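Maltose/maltodextrin transport permease homologue (Bdellovibrio bacteriovorus HD100, PDB 6FFL) binds maltotriose in this solute-binding (MalE) domain and probably hands maltodextrins to its fused MalF transmembrane part for import. Local coordinates at residues I5-Q10 and K270-N275; Q17-A22 and K292-T297; P59-G64 and V288-Y293. One frame throughout, in Å; residues are numbered along the deposited sequence.

Contact 1 of 3, residues I5-Q10 and K270-N275. With GLC (alpha-D-glucopyranose), chain B.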
loop_
_atom_site.group_PDB
_atom_site.type_symbol
_atom_site.label_atom_id
_atom_site.label_comp_id
_atom_site.label_asym_id
_atom_site.label_seq_id
_atom_site.Cartn_x
_atom_site.Cartn_y
_atom_site.Cartn_z
ATOM N N ILE A 5 -1.537 25.718 8.517
ATOM C CA ILE A 5 -1.455 24.359 9.029
ATOM C C ILE A 5 -0.713 23.495 8.006
ATOM O O ILE A 5 -0.512 23.882 6.854
ATOM C CB ILE A 5 -2.841 23.766 9.356
ATOM C CG1 ILE A 5 -3.761 23.854 8.138
ATOM C CG2 ILE A 5 -3.470 24.476 10.562
ATOM C CD1 ILE A 5 -5.078 23.140 8.322
ATOM N N GLN A 6 -0.312 22.311 8.453
ATOM C CA GLN A 6 0.557 21.418 7.699
ATOM C C GLN A 6 -0.074 20.043 7.532
ATOM O O GLN A 6 -0.701 19.524 8.456
ATOM C CB GLN A 6 1.898 21.219 8.411
ATOM C CG GLN A 6 2.840 22.412 8.482
ATOM C CD GLN A 6 4.260 21.956 8.808
ATOM O OE1 GLN A 6 5.071 21.715 7.909
ATOM N NE2 GLN A 6 4.553 21.798 10.094
ATOM N N ILE A 7 0.130 19.433 6.368
ATOM C CA ILE A 7 -0.194 18.024 6.170
ATOM C C ILE A 7 1.045 17.329 5.618
ATOM O O ILE A 7 1.586 17.743 4.586
ATOM C CB ILE A 7 -1.399 17.821 5.237
ATOM C CG1 ILE A 7 -1.568 16.335 4.904
ATOM C CG2 ILE A 7 -1.263 18.663 3.975
ATOM C CD1 ILE A 7 -2.574 16.063 3.805
ATOM N N TRP A 8 1.509 16.296 6.315
ATOM C CA TRP A 8 2.562 15.421 5.800
ATOM C C TRP A 8 1.895 14.158 5.275
ATOM O O TRP A 8 1.080 13.552 5.977
ATOM C CB TRP A 8 3.589 15.047 6.869
ATOM C CG TRP A 8 4.432 16.164 7.357
ATOM C CD1 TRP A 8 4.360 17.486 7.001
ATOM C CD2 TRP A 8 5.458 16.069 8.352
ATOM N NE1 TRP A 8 5.289 18.220 7.719
ATOM C CE2 TRP A 8 5.980 17.369 8.543
ATOM C CE3 TRP A 8 5.999 15.005 9.086
ATOM C CZ2 TRP A 8 7.016 17.633 9.439
ATOM C CZ3 TRP A 8 7.031 15.272 9.982
ATOM C CH2 TRP A 8 7.522 16.577 10.147
ATOM N N HIS A 9 2.246 13.756 4.055
ATOM C CA HIS A 9 1.592 12.620 3.414
ATOM C C HIS A 9 2.607 11.838 2.595
ATOM O O HIS A 9 3.727 12.299 2.350
ATOM C CB HIS A 9 0.458 13.092 2.516
ATOM C CG HIS A 9 0.939 13.942 1.385
ATOM N ND1 HIS A 9 1.443 13.403 0.221
ATOM C CD2 HIS A 9 1.067 15.284 1.268
ATOM C CE1 HIS A 9 1.826 14.381 -0.582
ATOM N NE2 HIS A 9 1.605 15.533 0.028
ATOM N N GLN A 10 2.194 10.655 2.128
ATOM C CA GLN A 10 3.045 9.813 1.296
ATOM C C GLN A 10 2.399 9.544 -0.070
ATOM O O GLN A 10 2.557 8.463 -0.653
ATOM C CB GLN A 10 3.402 8.504 2.018
ATOM C CG GLN A 10 2.254 7.782 2.757
ATOM C CD GLN A 10 1.228 7.222 1.790
ATOM O OE1 GLN A 10 0.267 7.913 1.419
ATOM N NE2 GLN A 10 1.437 5.977 1.355
ATOM N N LYS A 270 -5.531 4.338 3.122
ATOM C CA LYS A 270 -4.597 5.356 3.582
ATOM C C LYS A 270 -5.446 6.535 4.032
ATOM O O LYS A 270 -6.407 6.898 3.351
ATOM C CB LYS A 270 -3.603 5.747 2.473
ATOM C CG LYS A 270 -2.725 4.569 1.982
ATOM C CD LYS A 270 -1.918 4.943 0.746
ATOM C CE LYS A 270 -2.806 4.995 -0.505
ATOM N NZ LYS A 270 -3.432 3.672 -0.825
ATOM N N GLY A 271 -5.151 7.084 5.207
ATOM C CA GLY A 271 -6.069 8.070 5.735
ATOM C C GLY A 271 -5.401 9.060 6.658
ATOM O O GLY A 271 -4.198 8.989 6.920
ATOM N N TYR A 272 -6.224 9.985 7.161
ATOM C CA TYR A 272 -5.780 11.140 7.929
ATOM C C TYR A 272 -5.882 10.889 9.429
ATOM O O TYR A 272 -6.852 10.290 9.908
ATOM C CB TYR A 272 -6.613 12.373 7.560
ATOM C CG TYR A 272 -6.519 12.770 6.094
ATOM C CD1 TYR A 272 -5.506 13.621 5.656
ATOM C CD2 TYR A 272 -7.441 12.307 5.161
ATOM C CE1 TYR A 272 -5.411 14.002 4.333
ATOM C CE2 TYR A 272 -7.348 12.669 3.821
ATOM C CZ TYR A 272 -6.326 13.520 3.416
ATOM O OH TYR A 272 -6.212 13.893 2.092
ATOM N N SER A 273 -4.869 11.351 10.159
ATOM C CA SER A 273 -4.893 11.406 11.614
ATOM C C SER A 273 -4.569 12.824 12.051
ATOM O O SER A 273 -3.880 13.554 11.339
ATOM C CB SER A 273 -3.877 10.436 12.251
ATOM O OG SER A 273 -4.121 9.084 11.875
ATOM N N LEU A 274 -5.066 13.199 13.235
ATOM C CA LEU A 274 -4.812 14.506 13.843
ATOM C C LEU A 274 -3.720 14.405 14.910
ATOM O O LEU A 274 -3.791 13.549 15.794
ATOM C CB LEU A 274 -6.097 15.047 14.472
ATOM C CG LEU A 274 -7.240 15.507 13.562
ATOM C CD1 LEU A 274 -8.427 15.936 14.421
ATOM C CD2 LEU A 274 -6.806 16.671 12.692
ATOM N N ASN A 275 -2.721 15.288 14.825
ATOM C CA ASN A 275 -1.654 15.363 15.817
ATOM C C ASN A 275 -2.219 15.646 17.205
ATOM O O ASN A 275 -3.083 16.513 17.382
ATOM C CB ASN A 275 -0.664 16.460 15.406
ATOM C CG ASN A 275 0.700 16.320 16.062
ATOM O OD1 ASN A 275 0.830 15.785 17.161
ATOM N ND2 ASN A 275 1.734 16.810 15.376
HETATM C C1 GLC B . 3.464 5.733 -3.441
HETATM C C2 GLC B . 2.058 5.554 -2.858
HETATM C C3 GLC B . 2.084 4.680 -1.612
HETATM C C4 GLC B . 2.844 3.377 -1.866
HETATM C C5 GLC B . 4.228 3.675 -2.458
HETATM C C6 GLC B . 4.956 2.389 -2.847
HETATM O O1 GLC B . 4.250 6.525 -2.547
HETATM O O2 GLC B . 1.512 6.821 -2.478
HETATM O O3 GLC B . 0.724 4.430 -1.195
HETATM O O4 GLC B . 2.952 2.682 -0.607
HETATM O O5 GLC B . 4.109 4.463 -3.648
HETATM O O6 GLC B . 6.301 2.682 -3.251
#

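Contact 2 of 3, residues Q17-A22 and K292-T297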
loop_
_atom_site.group_PDB
_atom_site.type_symbol
_atom_site.label_atom_id
_atom_site.label_comp_id
_atom_site.label_asym_id
_atom_site.label_seq_id
_atom_site.Cartn_x
_atom_site.Cartn_y
_atom_site.Cartn_z
ATOM N N GLN A 17 -1.033 15.378 -7.101
ATOM C CA GLN A 17 -1.602 16.377 -8.007
ATOM C C GLN A 17 -3.053 16.663 -7.650
ATOM O O GLN A 17 -3.489 17.821 -7.660
ATOM C CB GLN A 17 -1.511 15.918 -9.465
ATOM C CG GLN A 17 -0.111 15.621 -9.944
ATOM C CD GLN A 17 0.835 16.781 -9.715
ATOM O OE1 GLN A 17 0.636 17.879 -10.240
ATOM N NE2 GLN A 17 1.870 16.546 -8.911
ATOM N N VAL A 18 -3.818 15.619 -7.336
ATOM C CA VAL A 18 -5.212 15.818 -6.959
ATOM C C VAL A 18 -5.298 16.534 -5.616
ATOM O O VAL A 18 -6.116 17.449 -5.437
ATOM C CB VAL A 18 -5.959 14.473 -6.946
ATOM C CG1 VAL A 18 -7.379 14.651 -6.439
ATOM C CG2 VAL A 18 -5.943 13.842 -8.347
ATOM N N LEU A 19 -4.448 16.145 -4.663
ATOM C CA LEU A 19 -4.400 16.843 -3.379
ATOM C C LEU A 19 -4.174 18.339 -3.567
ATOM O O LEU A 19 -4.851 19.167 -2.945
ATOM C CB LEU A 19 -3.301 16.246 -2.492
ATOM C CG LEU A 19 -3.104 16.936 -1.147
ATOM C CD1 LEU A 19 -4.347 16.794 -0.295
ATOM C CD2 LEU A 19 -1.898 16.333 -0.429
ATOM N N ALA A 20 -3.231 18.703 -4.435
ATOM C CA ALA A 20 -2.958 20.116 -4.674
ATOM C C ALA A 20 -4.196 20.845 -5.189
ATOM O O ALA A 20 -4.481 21.971 -4.766
ATOM C CB ALA A 20 -1.797 20.269 -5.656
ATOM N N GLU A 21 -4.941 20.223 -6.109
ATOM C CA GLU A 21 -6.166 20.849 -6.597
ATOM C C GLU A 21 -7.181 21.009 -5.470
ATOM O O GLU A 21 -7.820 22.061 -5.340
ATOM C CB GLU A 21 -6.758 20.026 -7.743
ATOM C CG GLU A 21 -8.116 20.513 -8.233
ATOM C CD GLU A 21 -8.625 19.748 -9.447
ATOM O OE1 GLU A 21 -7.870 18.925 -10.010
ATOM O OE2 GLU A 21 -9.786 19.978 -9.847
ATOM N N ALA A 22 -7.332 19.976 -4.638
ATOM C CA ALA A 22 -8.262 20.057 -3.517
ATOM C C ALA A 22 -7.832 21.122 -2.515
ATOM O O ALA A 22 -8.667 21.871 -2.001
ATOM C CB ALA A 22 -8.374 18.690 -2.839
ATOM N N LYS A 292 -12.253 17.269 7.582
ATOM C CA LYS A 292 -13.602 17.025 7.083
ATOM C C LYS A 292 -13.687 17.288 5.583
ATOM O O LYS A 292 -14.352 16.546 4.853
ATOM C CB LYS A 292 -14.604 17.894 7.840
ATOM C CG LYS A 292 -14.776 17.533 9.325
ATOM C CD LYS A 292 -15.731 18.542 9.993
ATOM C CE LYS A 292 -16.048 18.180 11.434
ATOM N NZ LYS A 292 -16.826 19.268 12.120
ATOM N N TYR A 293 -13.014 18.335 5.102
ATOM C CA TYR A 293 -13.038 18.631 3.671
ATOM C C TYR A 293 -12.354 17.531 2.855
ATOM O O TYR A 293 -12.876 17.097 1.816
ATOM C CB TYR A 293 -12.380 19.983 3.407
ATOM C CG TYR A 293 -12.234 20.296 1.939
ATOM C CD1 TYR A 293 -13.346 20.616 1.169
ATOM C CD2 TYR A 293 -10.993 20.272 1.326
ATOM C CE1 TYR A 293 -13.225 20.900 -0.178
ATOM C CE2 TYR A 293 -10.858 20.560 -0.023
ATOM C CZ TYR A 293 -11.977 20.870 -0.766
ATOM O OH TYR A 293 -11.850 21.155 -2.104
ATOM N N LEU A 294 -11.176 17.076 3.294
ATOM C CA LEU A 294 -10.417 16.128 2.483
ATOM C C LEU A 294 -11.026 14.736 2.499
ATOM O O LEU A 294 -10.631 13.900 1.679
ATOM C CB LEU A 294 -8.956 16.060 2.946
ATOM C CG LEU A 294 -8.139 17.333 2.694
ATOM C CD1 LEU A 294 -6.751 17.227 3.326
ATOM C CD2 LEU A 294 -8.044 17.635 1.198
ATOM N N THR A 295 -11.973 14.471 3.398
ATOM C CA THR A 295 -12.716 13.226 3.379
ATOM C C THR A 295 -14.135 13.421 2.855
ATOM O O THR A 295 -14.902 12.452 2.810
ATOM C CB THR A 295 -12.750 12.596 4.778
ATOM O OG1 THR A 295 -13.328 13.518 5.710
ATOM C CG2 THR A 295 -11.329 12.218 5.251
ATOM N N SER A 296 -14.491 14.636 2.435
ATOM C CA SER A 296 -15.836 14.897 1.939
ATOM C C SER A 296 -16.030 14.243 0.576
ATOM O O SER A 296 -15.075 13.950 -0.147
ATOM C CB SER A 296 -16.117 16.407 1.851
ATOM O OG SER A 296 -15.402 17.040 0.801
ATOM N N THR A 297 -17.292 14.002 0.231
ATOM C CA THR A 297 -17.571 13.270 -1.001
ATOM C C THR A 297 -17.102 14.014 -2.250
ATOM O O THR A 297 -16.570 13.351 -3.160
ATOM C CB THR A 297 -19.065 12.919 -1.045
ATOM O OG1 THR A 297 -19.294 11.817 -0.161
ATOM C CG2 THR A 297 -19.516 12.513 -2.475
#

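Contact 3 of 3, residues P59-G64 and V288-Y293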
loop_
_atom_site.group_PDB
_atom_site.type_symbol
_atom_site.label_atom_id
_atom_site.label_comp_id
_atom_site.label_asym_id
_atom_site.label_seq_id
_atom_site.Cartn_x
_atom_site.Cartn_y
_atom_site.Cartn_z
ATOM N N PRO A 59 3.301 17.999 12.003
ATOM C CA PRO A 59 2.174 18.608 11.293
ATOM C C PRO A 59 0.846 18.334 11.986
ATOM O O PRO A 59 0.679 17.343 12.695
ATOM C CB PRO A 59 2.218 17.906 9.934
ATOM C CG PRO A 59 2.676 16.518 10.294
ATOM C CD PRO A 59 3.716 16.724 11.386
ATOM N N GLU A 60 -0.120 19.224 11.724
ATOM C CA GLU A 60 -1.465 19.035 12.267
ATOM C C GLU A 60 -2.109 17.764 11.722
ATOM O O GLU A 60 -2.805 17.048 12.451
ATOM C CB GLU A 60 -2.342 20.250 11.943
ATOM C CG GLU A 60 -2.064 21.496 12.811
ATOM C CD GLU A 60 -0.934 22.365 12.263
ATOM O OE1 GLU A 60 -0.344 22.014 11.223
ATOM O OE2 GLU A 60 -0.629 23.404 12.879
ATOM N N LEU A 61 -1.893 17.472 10.444
ATOM C CA LEU A 61 -2.467 16.304 9.793
ATOM C C LEU A 61 -1.357 15.439 9.219
ATOM O O LEU A 61 -0.395 15.954 8.643
ATOM C CB LEU A 61 -3.432 16.712 8.666
ATOM C CG LEU A 61 -4.853 17.073 9.110
ATOM C CD1 LEU A 61 -5.565 17.856 8.024
ATOM C CD2 LEU A 61 -5.630 15.809 9.458
ATOM N N VAL A 62 -1.497 14.123 9.369
ATOM C CA VAL A 62 -0.587 13.156 8.760
ATOM C C VAL A 62 -1.425 12.117 8.024
ATOM O O VAL A 62 -2.483 11.710 8.509
ATOM C CB VAL A 62 0.356 12.509 9.805
ATOM C CG1 VAL A 62 -0.426 11.769 10.900
ATOM C CG2 VAL A 62 1.360 11.583 9.121
ATOM N N TYR A 63 -0.977 11.723 6.828
ATOM C CA TYR A 63 -1.754 10.848 5.947
ATOM C C TYR A 63 -0.887 9.680 5.514
ATOM O O TYR A 63 0.177 9.892 4.933
ATOM C CB TYR A 63 -2.237 11.607 4.711
ATOM C CG TYR A 63 -2.991 10.772 3.687
ATOM C CD1 TYR A 63 -2.312 10.058 2.688
ATOM C CD2 TYR A 63 -4.383 10.722 3.704
ATOM C CE1 TYR A 63 -3.011 9.301 1.742
ATOM C CE2 TYR A 63 -5.091 9.987 2.760
ATOM C CZ TYR A 63 -4.404 9.282 1.784
ATOM O OH TYR A 63 -5.115 8.547 0.854
ATOM N N GLY A 64 -1.360 8.459 5.748
ATOM C CA GLY A 64 -0.636 7.282 5.294
ATOM C C GLY A 64 -1.390 5.998 5.566
ATOM O O GLY A 64 -2.539 6.010 6.032
ATOM N N VAL A 288 -9.303 20.443 11.818
ATOM C CA VAL A 288 -10.529 19.657 11.767
ATOM C C VAL A 288 -11.336 20.011 10.524
ATOM O O VAL A 288 -11.874 19.126 9.849
ATOM C CB VAL A 288 -11.330 19.848 13.069
ATOM C CG1 VAL A 288 -12.737 19.298 12.941
ATOM C CG2 VAL A 288 -10.600 19.156 14.217
ATOM N N LYS A 289 -11.403 21.303 10.183
ATOM C CA LYS A 289 -12.070 21.715 8.949
ATOM C C LYS A 289 -11.427 21.061 7.735
ATOM O O LYS A 289 -12.121 20.550 6.851
ATOM C CB LYS A 289 -12.037 23.235 8.802
ATOM C CG LYS A 289 -12.995 23.973 9.707
ATOM C CD LYS A 289 -12.883 25.469 9.490
ATOM C CE LYS A 289 -14.230 26.152 9.622
ATOM N NZ LYS A 289 -14.060 27.552 10.079
ATOM N N LEU A 290 -10.093 21.055 7.683
ATOM C CA LEU A 290 -9.403 20.464 6.545
ATOM C C LEU A 290 -9.632 18.959 6.483
ATOM O O LEU A 290 -9.830 18.402 5.396
ATOM C CB LEU A 290 -7.912 20.783 6.619
ATOM C CG LEU A 290 -7.090 20.310 5.418
ATOM C CD1 LEU A 290 -7.609 20.980 4.149
ATOM C CD2 LEU A 290 -5.620 20.622 5.629
ATOM N N LEU A 291 -9.595 18.289 7.640
ATOM C CA LEU A 291 -9.852 16.850 7.701
ATOM C C LEU A 291 -11.241 16.506 7.173
ATOM O O LEU A 291 -11.412 15.534 6.425
ATOM C CB LEU A 291 -9.702 16.369 9.148
ATOM C CG LEU A 291 -10.193 14.966 9.495
ATOM C CD1 LEU A 291 -9.347 13.984 8.775
ATOM C CD2 LEU A 291 -10.123 14.721 11.000
ATOM N N LYS A 292 -12.253 17.269 7.582
ATOM C CA LYS A 292 -13.602 17.025 7.083
ATOM C C LYS A 292 -13.687 17.288 5.583
ATOM O O LYS A 292 -14.352 16.546 4.853
ATOM C CB LYS A 292 -14.604 17.894 7.840
ATOM C CG LYS A 292 -14.776 17.533 9.325
ATOM C CD LYS A 292 -15.731 18.542 9.993
ATOM C CE LYS A 292 -16.048 18.180 11.434
ATOM N NZ LYS A 292 -16.826 19.268 12.120
ATOM N N TYR A 293 -13.014 18.335 5.102
ATOM C CA TYR A 293 -13.038 18.631 3.671
ATOM C C TYR A 293 -12.354 17.531 2.855
ATOM O O TYR A 293 -12.876 17.097 1.816
ATOM C CB TYR A 293 -12.380 19.983 3.407
ATOM C CG TYR A 293 -12.234 20.296 1.939
ATOM C CD1 TYR A 293 -13.346 20.616 1.169
ATOM C CD2 TYR A 293 -10.993 20.272 1.326
ATOM C CE1 TYR A 293 -13.225 20.900 -0.178
ATOM C CE2 TYR A 293 -10.858 20.560 -0.023
ATOM C CZ TYR A 293 -11.977 20.870 -0.766
ATOM O OH TYR A 293 -11.850 21.155 -2.104
#

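Contact 1 of 3, residues I5-Q10 and K270-N275
Gln10 and Lys270 meet beside the sugar, just past the C-terminal end of strand 4-9, in an α/β lobe where strands 4-9 and 266-274 flank strand 61-65 in the type II periplasmic-binding-protein sheet. With a strand between them, the two segments touch through long side chains alone. Further back, in one of its two modelled conformers, Ile7 sends CD1 to the edge of the Tyr272 ring, 3.5 Å from CE1 and in the ring plane; a slender apolar branch suits this buried spot.

From CB, which points toward segment 5-10, the Lys270 chain runs through CG with an extended chi2 (171°). Its CD then lies 3.6 Å from Gln10 NE2, the two chains crossing at about a right angle, and 3.3 Å from O3 of the glucose. Bends at chi3 and chi4 take CE past the same oxygen and deliver NZ to Asn114 OD1. Lysine suits this place: its aliphatic part lies against amide and sugar, its ammonium bonds beyond.

Gln10 brings a long chain whose terminal amide serves two acceptors: NE2 bonds to Thr42 OG1 and weakly to glucose O3, 3.1 Å away. Its backbone oxygen separately accepts two sugar hydroxyls: glucose O2 gives to Gln10 O at 2.7 Å, and O1 at 3.2 Å.

Contact 2 of 3, residues Q17-A22 and K292-T297
The Tyr293 ring turns its edge, not a face, to Ala22. The carbonyl carbon of Ala22 lies in the ring plane, while its oxygen and its CB fall on opposite sides of that plane. Nearest is the oxygen, with Tyr293 CE2 3.2 Å from Ala22 O; the phenol makes a weak hydrogen bond to the same atom, OH to O 3.3 Å. Phe26, a turn further along helix 13-29, also meets the ring, with planes about 40° apart, and Val299 of helix 297-307 touches it. A tyrosine fits this partly exposed border because its ring packs against carbon while its hydroxyl can meet a backbone carbonyl. The first torsion swings CG anti to the backbone N (chi1 174°), sending the ring across to the other helix.

Alanine is small enough at position 22 for the two helices to come close: its CB points toward segment 292-297 and lies 4.2 Å from CD2 of Leu294. Leu294 CD2 also meets Leu19, whose CD1 is 4.1 Å from it, the two leucines crossing at about a right angle. One branch of Leu294 is therefore held against both Leu19 and Ala22, a purely apolar fit suited to a buried seam.

Where helix 281-294 ends, Ser296 folds back on it. Its OG gives a 2.7 Å hydrogen bond to Tyr293 O, 15° from the carbonyl plane, and Ser296 N gives a second bond to that oxygen, so the last turn is gripped twice before the chain enters helix 297-307.

This is the helix-helix packing of an α/β lobe in periplasmic binding proteins, where the first helix and a late one pack against each other on one face of the central sheet.

Contact 3 of 3, residues P59-G64 and V288-Y293
Strand 61-65 passes beneath helix 281-294 with Leu61 and Leu291 nearest in backbone, their CA atoms 7.7 Å apart, a spacing bridged by side chains. Leu61 carries the strand's part of the contact. Its CB points at the helix, and chi1 of -82° sets CG beside the backbone N, from where the forked end divides its work between two successive helix residues. In the conformer described, one of two modelled, CD1 packs mainly on Leu290 but also comes to 4.1 Å from Leu291 N, while CD2 takes the Leu291 side chain.

The Leu290 side is the closer. Leu61 CD1 meets that chain at a slant, 3.7 Å from Leu290 CD2, and also touches its CG and CB. On the other branch, Leu61 CD2 is 4.1 Å from Leu291 CB and nearly as close to Leu291 CD1, the two leucines crossing at about a right angle. Being consecutive on the helix, the two differ in direction: Leu290 points its CB at the strand whereas that of Leu291 goes past it.

Such packing of a helix on a sheet is the basic layer of the α/β lobe in type II binding proteins. Here strand 61-65 runs parallel to strand 4-9 and antiparallel to strand 266-274, the reversed strand that marks this class. Branched leucines suit a buried interface in which each chain must fill space among several neighbours: Leu61 also rests on Leu274, Leu291 on Tyr272, and Leu290 on Ile5 as well as Leu23 and Phe26 of helix 13-29.

In the fold
All three contacts lie in one lobe, the one built around the mixed sheet of strands 4-9, 61-65 and 266-274. The centres of contacts 1 and 3 are about 5 Å apart, those of 2 and 3 about 10 Å, and those of 1 and 2 about 12 Å. Contact 1 works across the sheet, contact 3 joins its strand 61-65 to helix 281-294, and contact 2 joins that helix to helix 13-29; 2 and 3 share Lys292 and Tyr293. Along the chain, 5-10, 17-22 and 59-64 come first, and 270-275, 288-293 and 292-297 return more than 200 residues later, so early and late parts together complete the lobe that lines one side of the maltotriose cleft.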